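Local coordinates for xyloglucan-specific endo-beta-1,4-glucanase GH12 (Aspergillus niveus, PDB 4NPR), which probably hydrolyses internal beta-1,4-glucosidic linkages of the plant polysaccharide xyloglucan, with retention of the anomeric configuration, at residues 106-111 with 141-146; 165-170 with 188-193. All blocks are in the same frame, centred on the assembly; numbering follows the deposited sequence.

Interaction 1: 106-111 with 141-146; sequences STWKWN and VWLGAL. With SO4 (sulfate ion), chain C.
Trp110 NE1 turns its N-H to Thr190 O in a weak hydrogen bond, while Leu143 CB approaches the same nitrogen at the ring edge, 3.9 Å away and near the ring plane. Leu143 O also lies in that plane at the edge, 3.9 Å from Trp110 CZ2, and Gly144 CA stands 4.1 Å from this carbon; lacking a side chain, Gly144 lets its backbone come this close to the indole. One methyl of the leucine makes the second contact: Leu143 CD1 touches both indoles, 3.7 Å from Trp108 CE3 and 4.0 Å from Trp110 NE1. Trp110 carries CG between its backbone N and carbonyl carbon (chi1 58°), which brings its CD1 over one face of Trp108, 4.1 Å above the plane and toward the rim. Tyr238 and Tyr123 meet Trp108 edge-to-face. Beyond the contact, Thr107 OG1 lies 3.3 Å from O1 of a sulfate that probably came from the crystallisation solution. Opposite Val121 the chain fits in two residues, Leu143 and Gly144, as a classic beta bulge. With CA atoms of Trp110 and Leu143 9.6 Å apart and an apolar filling between the strands, the geometry is that of facing sheets in the family 12 beta-jelly roll.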
ATOM      1  N   SER A 106      -8.742   9.765   2.746  1.00 15.00           N
ATOM      2  CA  SER A 106      -8.960   8.354   2.334  1.00 14.64           C
ATOM      3  C   SER A 106      -9.806   7.604   3.348  1.00 14.52           C
ATOM      4  O   SER A 106      -9.639   7.802   4.543  1.00 14.85           O
ATOM      5  CB  SER A 106      -7.614   7.615   2.209  1.00 14.95           C
ATOM      6  OG  SER A 106      -7.759   6.277   1.714  1.00 15.13           O
ATOM      7  N   THR A 107     -10.654   6.693   2.891  1.00 14.18           N
ATOM      8  CA  THR A 107     -11.366   5.814   3.805  1.00 14.55           C
ATOM      9  C   THR A 107     -11.226   4.381   3.317  1.00 14.10           C
ATOM     10  O   THR A 107     -11.398   4.119   2.138  1.00 13.72           O
ATOM     11  CB  THR A 107     -12.878   6.199   3.914  1.00 15.58           C
ATOM     12  OG1 THR A 107     -13.025   7.523   4.482  1.00 15.99           O
ATOM     13  CG2 THR A 107     -13.672   5.152   4.789  1.00 15.65           C
ATOM     14  N   TRP A 108     -10.958   3.455   4.238  1.00 13.49           N
ATOM     15  CA  TRP A 108     -10.615   2.100   3.878  1.00 12.97           C
ATOM     16  C   TRP A 108     -11.160   1.199   4.951  1.00 13.18           C
ATOM     17  O   TRP A 108     -10.932   1.430   6.115  1.00 12.61           O
ATOM     18  CB  TRP A 108      -9.083   1.927   3.809  1.00 12.69           C
ATOM     19  CG  TRP A 108      -8.554   0.721   3.067  1.00 12.40           C
ATOM     20  CD1 TRP A 108      -9.278  -0.211   2.362  1.00 12.80           C
ATOM     21  CD2 TRP A 108      -7.175   0.380   2.865  1.00 11.96           C
ATOM     22  NE1 TRP A 108      -8.431  -1.136   1.789  1.00 12.63           N
ATOM     23  CE2 TRP A 108      -7.137  -0.777   2.065  1.00 12.02           C
ATOM     24  CE3 TRP A 108      -5.976   0.949   3.275  1.00 12.10           C
ATOM     25  CZ2 TRP A 108      -5.958  -1.379   1.692  1.00 11.89           C
ATOM     26  CZ3 TRP A 108      -4.794   0.356   2.902  1.00 12.00           C
ATOM     27  CH2 TRP A 108      -4.793  -0.800   2.114  1.00 12.15           C
ATOM     28  N   LYS A 109     -11.878   0.172   4.518  1.00 13.66           N
ATOM     29  CA  LYS A 109     -12.291  -0.905   5.345  1.00 14.50           C
ATOM     30  C   LYS A 109     -11.858  -2.218   4.679  1.00 14.84           C
ATOM     31  O   LYS A 109     -12.172  -2.463   3.490  1.00 16.27           O
ATOM     32  CB  LYS A 109     -13.820  -0.863   5.463  1.00 16.00           C
ATOM     33  CG  LYS A 109     -14.444  -2.118   6.082  1.00 17.31           C
ATOM     34  CD  LYS A 109     -13.855  -2.317   7.475  1.00 18.62           C
ATOM     35  CE  LYS A 109     -14.677  -3.282   8.298  1.00 19.84           C
ATOM     36  NZ  LYS A 109     -14.316  -4.661   7.916  1.00 19.28           N
ATOM     37  N   TRP A 110     -11.168  -3.079   5.417  1.00 14.41           N
ATOM     38  CA  TRP A 110     -10.719  -4.381   4.887  1.00 13.91           C
ATOM     39  C   TRP A 110     -10.833  -5.489   5.894  1.00 13.88           C
ATOM     40  O   TRP A 110     -10.985  -5.259   7.098  1.00 13.21           O
ATOM     41  CB  TRP A 110      -9.270  -4.337   4.402  1.00 13.98           C
ATOM     42  CG  TRP A 110      -8.270  -3.927   5.456  1.00 13.37           C
ATOM     43  CD1 TRP A 110      -7.899  -2.687   5.734  1.00 13.10           C
ATOM     44  CD2 TRP A 110      -7.549  -4.784   6.383  1.00 13.20           C
ATOM     45  NE1 TRP A 110      -6.991  -2.675   6.791  1.00 13.87           N
ATOM     46  CE2 TRP A 110      -6.765  -3.953   7.201  1.00 12.88           C
ATOM     47  CE3 TRP A 110      -7.513  -6.159   6.609  1.00 13.18           C
ATOM     48  CZ2 TRP A 110      -5.907  -4.444   8.176  1.00 12.97           C
ATOM     49  CZ3 TRP A 110      -6.662  -6.651   7.637  1.00 12.79           C
ATOM     50  CH2 TRP A 110      -5.888  -5.792   8.397  1.00 12.53           C
ATOM     51  N   ASN A 111     -10.724  -6.695   5.358  1.00 15.50           N
ATOM     52  CA  ASN A 111     -10.726  -7.934   6.132  1.00 16.92           C
ATOM     53  C   ASN A 111      -9.832  -9.037   5.521  1.00 16.07           C
ATOM     54  O   ASN A 111      -9.741  -9.168   4.328  1.00 14.23           O
ATOM     55  CB  ASN A 111     -12.162  -8.456   6.263  1.00 18.44           C
ATOM     56  CG  ASN A 111     -12.248  -9.590   7.236  1.00 21.48           C
ATOM     57  OD1 ASN A 111     -11.964  -9.389   8.438  1.00 26.29           O
ATOM     58  ND2 ASN A 111     -12.526 -10.820   6.739  1.00 21.46           N
ATOM     59  N   VAL A 141       2.127   3.042   4.575  1.00 13.11           N
ATOM     60  CA  VAL A 141       1.367   3.116   5.789  1.00 12.14           C
ATOM     61  C   VAL A 141       0.684   1.797   5.947  1.00 11.62           C
ATOM     62  O   VAL A 141      -0.226   1.462   5.191  1.00 11.32           O
ATOM     63  CB  VAL A 141       0.360   4.274   5.767  1.00 11.49           C
ATOM     64  CG1 VAL A 141      -0.400   4.285   7.069  1.00 11.17           C
ATOM     65  CG2 VAL A 141       1.099   5.602   5.549  1.00 11.16           C
ATOM     66  N   TRP A 142       1.176   1.039   6.917  1.00 11.30           N
ATOM     67  CA  TRP A 142       0.701  -0.306   7.179  1.00 11.20           C
ATOM     68  C   TRP A 142      -0.432  -0.247   8.208  1.00 11.81           C
ATOM     69  O   TRP A 142      -0.236   0.089   9.377  1.00 11.47           O
ATOM     70  CB  TRP A 142       1.830  -1.173   7.712  1.00 10.90           C
ATOM     71  CG  TRP A 142       2.924  -1.516   6.744  1.00 10.77           C
ATOM     72  CD1 TRP A 142       3.405  -0.748   5.700  1.00 11.23           C
ATOM     73  CD2 TRP A 142       3.704  -2.693   6.749  1.00 10.63           C
ATOM     74  NE1 TRP A 142       4.411  -1.406   5.042  1.00 11.13           N
ATOM     75  CE2 TRP A 142       4.621  -2.603   5.675  1.00 11.14           C
ATOM     76  CE3 TRP A 142       3.717  -3.829   7.543  1.00 10.92           C
ATOM     77  CZ2 TRP A 142       5.529  -3.628   5.380  1.00 11.36           C
ATOM     78  CZ3 TRP A 142       4.624  -4.863   7.245  1.00 11.11           C
ATOM     79  CH2 TRP A 142       5.509  -4.754   6.190  1.00 11.38           C
ATOM     80  N   LEU A 143      -1.633  -0.611   7.779  1.00 12.74           N
ATOM     81  CA  LEU A 143      -2.712  -0.814   8.747  1.00 13.40           C
ATOM     82  C   LEU A 143      -2.673  -2.204   9.342  1.00 13.47           C
ATOM     83  O   LEU A 143      -3.303  -2.478  10.392  1.00 13.20           O
ATOM     84  CB  LEU A 143      -4.052  -0.529   8.084  1.00 13.25           C
ATOM     85  CG  LEU A 143      -4.117   0.873   7.517  1.00 13.35           C
ATOM     86  CD1 LEU A 143      -5.499   1.046   6.982  1.00 14.01           C
ATOM     87  CD2 LEU A 143      -3.777   1.989   8.512  1.00 13.36           C
ATOM     88  N   GLY A 144      -1.923  -3.077   8.670  1.00 13.84           N
ATOM     89  CA  GLY A 144      -1.934  -4.510   8.983  1.00 13.89           C
ATOM     90  C   GLY A 144      -0.559  -5.095   8.810  1.00 14.39           C
ATOM     91  O   GLY A 144       0.045  -4.926   7.762  1.00 13.14           O
ATOM     92  N   ALA A 145      -0.066  -5.752   9.870  1.00 15.45           N
ATOM     93  CA  ALA A 145       1.166  -6.554   9.839  1.00 15.69           C
ATOM     94  C   ALA A 145       0.883  -7.963  10.369  1.00 16.16           C
ATOM     95  O   ALA A 145       1.050  -8.256  11.547  1.00 15.09           O
ATOM     96  CB  ALA A 145       2.252  -5.890  10.653  1.00 15.71           C
ATOM     97  N   LEU A 146       0.513  -8.845   9.457  1.00 16.71           N
ATOM     98  CA  LEU A 146       0.085 -10.164   9.816  1.00 17.02           C
ATOM     99  C   LEU A 146       1.216 -11.176   9.767  1.00 15.71           C
ATOM    100  O   LEU A 146       2.064 -11.137   8.871  1.00 16.55           O
ATOM    101  CB  LEU A 146      -1.063 -10.565   8.879  1.00 19.25           C
ATOM    102  CG  LEU A 146      -2.202  -9.543   8.740  1.00 20.68           C
ATOM    103  CD1 LEU A 146      -3.338 -10.224   8.011  1.00 23.50           C
ATOM    104  CD2 LEU A 146      -2.697  -9.065  10.088  1.00 20.98           C
TER
HETATM  105  S   SO4 C 301     -16.290   7.295   1.151  1.00 53.97           S
HETATM  106  O1  SO4 C 301     -15.701   7.288   2.516  1.00 57.33           O
HETATM  107  O2  SO4 C 301     -15.757   6.099   0.445  1.00 49.40           O
HETATM  108  O3  SO4 C 301     -17.773   7.212   1.287  1.00 56.22           O
HETATM  109  O4  SO4 C 301     -15.923   8.546   0.409  1.00 48.79           O

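Interaction 2: 165-170 with 188-193; sequences AGIKFN and STTNSF
A tight beta-hairpin turn at the margin of the jelly roll, with the first residue of the strand after it, Ile167, forms one side of this contact: Ala165 and Gly166 both have positive phi (48° and 81°), as in a type I' turn, and link strand 163-164 to strand 167-176. Phe193, entering outer strand 192-196, meets both turn and strand, and Thr190 meets Ile167. The methyl Ile167 CD1 approaches the phenyl ring obliquely, 3.8 Å from Phe193 CD1 and 3.9 Å from Phe193 CE1, and also comes within 4.3 Å of Thr190 CG2. From the turn, Ala165 O sits at the ring edge, near its plane, 4.1 Å from Phe193 CE1, with Ala165 CB 4.2 Å from that same carbon. The second branch of the isoleucine serves its own strand: Ile167 CG2 lies 3.6 Å above the Phe169 ring plane, toward the rim. Within 188-193, Thr190 OG1 donates to Ser188 O over 2.7 Å from above the carbonyl plane, a bond that probably helps hold the threonine's rotation. Phe193 also packs on Leu143 of strand 137-146, Ile167 rests on Ala186 of neighbouring strand 179-186, and the Phe169 ring meets Phe200 of helix 198-207.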
ATOM      1  N   ALA A 165      -2.375  10.890  12.138  1.00 17.10           N
ATOM      2  CA  ALA A 165      -3.779  10.660  11.783  1.00 17.10           C
ATOM      3  C   ALA A 165      -4.515   9.793  12.813  1.00 16.99           C
ATOM      4  O   ALA A 165      -5.319   8.925  12.462  1.00 16.86           O
ATOM      5  CB  ALA A 165      -3.884  10.105  10.355  1.00 17.75           C
ATOM      6  N   GLY A 166      -4.206  10.069  14.088  1.00 17.01           N
ATOM      7  CA  GLY A 166      -4.835   9.445  15.262  1.00 16.52           C
ATOM      8  C   GLY A 166      -4.329   8.061  15.665  1.00 17.13           C
ATOM      9  O   GLY A 166      -4.856   7.489  16.587  1.00 17.09           O
ATOM     10  N   ILE A 167      -3.320   7.525  14.968  1.00 17.63           N
ATOM     11  CA  ILE A 167      -2.847   6.144  15.159  1.00 16.87           C
ATOM     12  C   ILE A 167      -1.377   6.193  15.524  1.00 15.70           C
ATOM     13  O   ILE A 167      -0.625   6.937  14.913  1.00 14.04           O
ATOM     14  CB  ILE A 167      -2.926   5.348  13.815  1.00 17.89           C
ATOM     15  CG1 ILE A 167      -4.368   5.160  13.356  1.00 17.41           C
ATOM     16  CG2 ILE A 167      -2.220   3.994  13.911  1.00 18.47           C
ATOM     17  CD1 ILE A 167      -4.468   4.604  11.955  1.00 16.91           C
ATOM     18  N   LYS A 168      -0.975   5.379  16.494  1.00 16.24           N
ATOM     19  CA  LYS A 168       0.433   5.248  16.888  1.00 16.70           C
ATOM     20  C   LYS A 168       1.159   4.284  15.949  1.00 15.15           C
ATOM     21  O   LYS A 168       0.702   3.184  15.683  1.00 14.93           O
ATOM     22  CB  LYS A 168       0.551   4.773  18.310  1.00 19.03           C
ATOM     23  CG  LYS A 168       1.825   5.239  19.053  1.00 23.08           C
ATOM     24  CD  LYS A 168       1.486   5.620  20.518  1.00 25.22           C
ATOM     25  CE  LYS A 168       2.627   5.334  21.516  1.00 28.04           C
ATOM     26  NZ  LYS A 168       3.941   5.907  21.098  1.00 27.85           N
ATOM     27  N   PHE A 169       2.279   4.751  15.428  1.00 13.70           N
ATOM     28  CA  PHE A 169       3.069   4.044  14.439  1.00 12.67           C
ATOM     29  C   PHE A 169       4.465   3.745  14.959  1.00 12.21           C
ATOM     30  O   PHE A 169       5.041   4.553  15.677  1.00 12.20           O
ATOM     31  CB  PHE A 169       3.175   4.927  13.197  1.00 12.30           C
ATOM     32  CG  PHE A 169       1.928   4.933  12.361  1.00 11.81           C
ATOM     33  CD1 PHE A 169       1.610   3.847  11.567  1.00 11.95           C
ATOM     34  CD2 PHE A 169       1.083   5.988  12.381  1.00 11.72           C
ATOM     35  CE1 PHE A 169       0.455   3.828  10.815  1.00 11.85           C
ATOM     36  CE2 PHE A 169      -0.060   5.975  11.635  1.00 11.85           C
ATOM     37  CZ  PHE A 169      -0.372   4.904  10.840  1.00 11.54           C
ATOM     38  N   ASN A 170       4.998   2.583  14.603  1.00 12.22           N
ATOM     39  CA  ASN A 170       6.433   2.402  14.556  1.00 12.04           C
ATOM     40  C   ASN A 170       6.904   2.872  13.169  1.00 12.25           C
ATOM     41  O   ASN A 170       6.387   2.418  12.161  1.00 13.19           O
ATOM     42  CB  ASN A 170       6.810   0.960  14.695  1.00 11.73           C
ATOM     43  CG  ASN A 170       6.582   0.417  16.080  1.00 11.90           C
ATOM     44  OD1 ASN A 170       6.660   1.104  17.079  1.00 11.71           O
ATOM     45  ND2 ASN A 170       6.295  -0.861  16.130  1.00 12.43           N
ATOM     46  N   SER A 188      -1.285  -1.368  16.456  1.00 15.48           N
ATOM     47  CA  SER A 188      -2.422  -2.287  16.457  1.00 16.24           C
ATOM     48  C   SER A 188      -2.899  -2.487  15.053  1.00 15.90           C
ATOM     49  O   SER A 188      -2.979  -1.548  14.281  1.00 16.05           O
ATOM     50  CB  SER A 188      -3.603  -1.752  17.268  1.00 17.52           C
ATOM     51  OG  SER A 188      -3.216  -1.484  18.610  1.00 20.31           O
ATOM     52  N   THR A 189      -3.246  -3.716  14.722  1.00 15.81           N
ATOM     53  CA  THR A 189      -3.940  -3.989  13.489  1.00 15.79           C
ATOM     54  C   THR A 189      -5.221  -3.187  13.428  1.00 16.66           C
ATOM     55  O   THR A 189      -6.011  -3.245  14.350  1.00 17.18           O
ATOM     56  CB  THR A 189      -4.324  -5.440  13.449  1.00 15.74           C
ATOM     57  OG1 THR A 189      -3.103  -6.192  13.491  1.00 15.84           O
ATOM     58  CG2 THR A 189      -5.197  -5.739  12.204  1.00 15.67           C
ATOM     59  N   THR A 190      -5.450  -2.541  12.284  1.00 17.00           N
ATOM     60  CA  THR A 190      -6.458  -1.528  12.110  1.00 15.89           C
ATOM     61  C   THR A 190      -7.200  -1.729  10.792  1.00 15.44           C
ATOM     62  O   THR A 190      -6.778  -1.245   9.736  1.00 15.16           O
ATOM     63  CB  THR A 190      -5.774  -0.173  12.097  1.00 16.68           C
ATOM     64  OG1 THR A 190      -5.034  -0.016  13.335  1.00 18.39           O
ATOM     65  CG2 THR A 190      -6.787   0.932  11.945  1.00 16.46           C
ATOM     66  N   ASN A 191      -8.322  -2.458  10.847  1.00 14.12           N
ATOM     67  CA  ASN A 191      -9.062  -2.755   9.652  1.00 13.24           C
ATOM     68  C   ASN A 191     -10.039  -1.693   9.212  1.00 12.18           C
ATOM     69  O   ASN A 191     -10.563  -1.798   8.146  1.00 11.69           O
ATOM     70  CB  ASN A 191      -9.743  -4.108   9.763  1.00 13.89           C
ATOM     71  CG  ASN A 191     -11.096  -4.025  10.421  1.00 13.64           C
ATOM     72  OD1 ASN A 191     -11.711  -2.965  10.522  1.00 14.03           O
ATOM     73  ND2 ASN A 191     -11.582  -5.146  10.825  1.00 13.33           N
ATOM     74  N   SER A 192     -10.269  -0.669  10.013  1.00 11.98           N
ATOM     75  CA  SER A 192     -11.146   0.463   9.610  1.00 11.89           C
ATOM     76  C   SER A 192     -10.383   1.745   9.799  1.00 11.93           C
ATOM     77  O   SER A 192      -9.779   1.919  10.860  1.00 11.95           O
ATOM     78  CB  SER A 192     -12.400   0.540  10.501  1.00 11.56           C
ATOM     79  OG  SER A 192     -13.214  -0.592  10.276  1.00 11.94           O
ATOM     80  N   PHE A 193     -10.424   2.634   8.804  1.00 11.75           N
ATOM     81  CA  PHE A 193      -9.662   3.884   8.825  1.00 11.87           C
ATOM     82  C   PHE A 193     -10.293   4.966   7.971  1.00 11.19           C
ATOM     83  O   PHE A 193     -10.702   4.712   6.868  1.00 10.96           O
ATOM     84  CB  PHE A 193      -8.229   3.654   8.286  1.00 12.51           C
ATOM     85  CG  PHE A 193      -7.402   4.935   8.124  1.00 12.48           C
ATOM     86  CD1 PHE A 193      -6.868   5.582   9.231  1.00 12.78           C
ATOM     87  CD2 PHE A 193      -7.156   5.471   6.871  1.00 12.58           C
ATOM     88  CE1 PHE A 193      -6.131   6.757   9.093  1.00 13.26           C
ATOM     89  CE2 PHE A 193      -6.431   6.634   6.719  1.00 12.69           C
ATOM     90  CZ  PHE A 193      -5.915   7.285   7.825  1.00 13.05           C
TER

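In the fold
From the N terminus, strand 105-113 of the six-stranded sheet comes first; the chain then crosses to the nine-stranded sheet, where 137-146 returns and closes interaction 1 across the sandwich. Interaction 2 opens afterwards, at the turn before strand 167-176, and closes once strand 179-186 has been laid down and the chain enters 192-196. The two contacts are therefore in series, neither nested nor crossed, yet their centres lie about 8 Å apart. Segment 188-193 bridges them: Thr190 N is 2.9 Å from Leu143 O, and Phe193 O is 2.9 Å from Trp108 N, both probable hydrogen bonds. It thus passes from beside one sheet to the edge of the other.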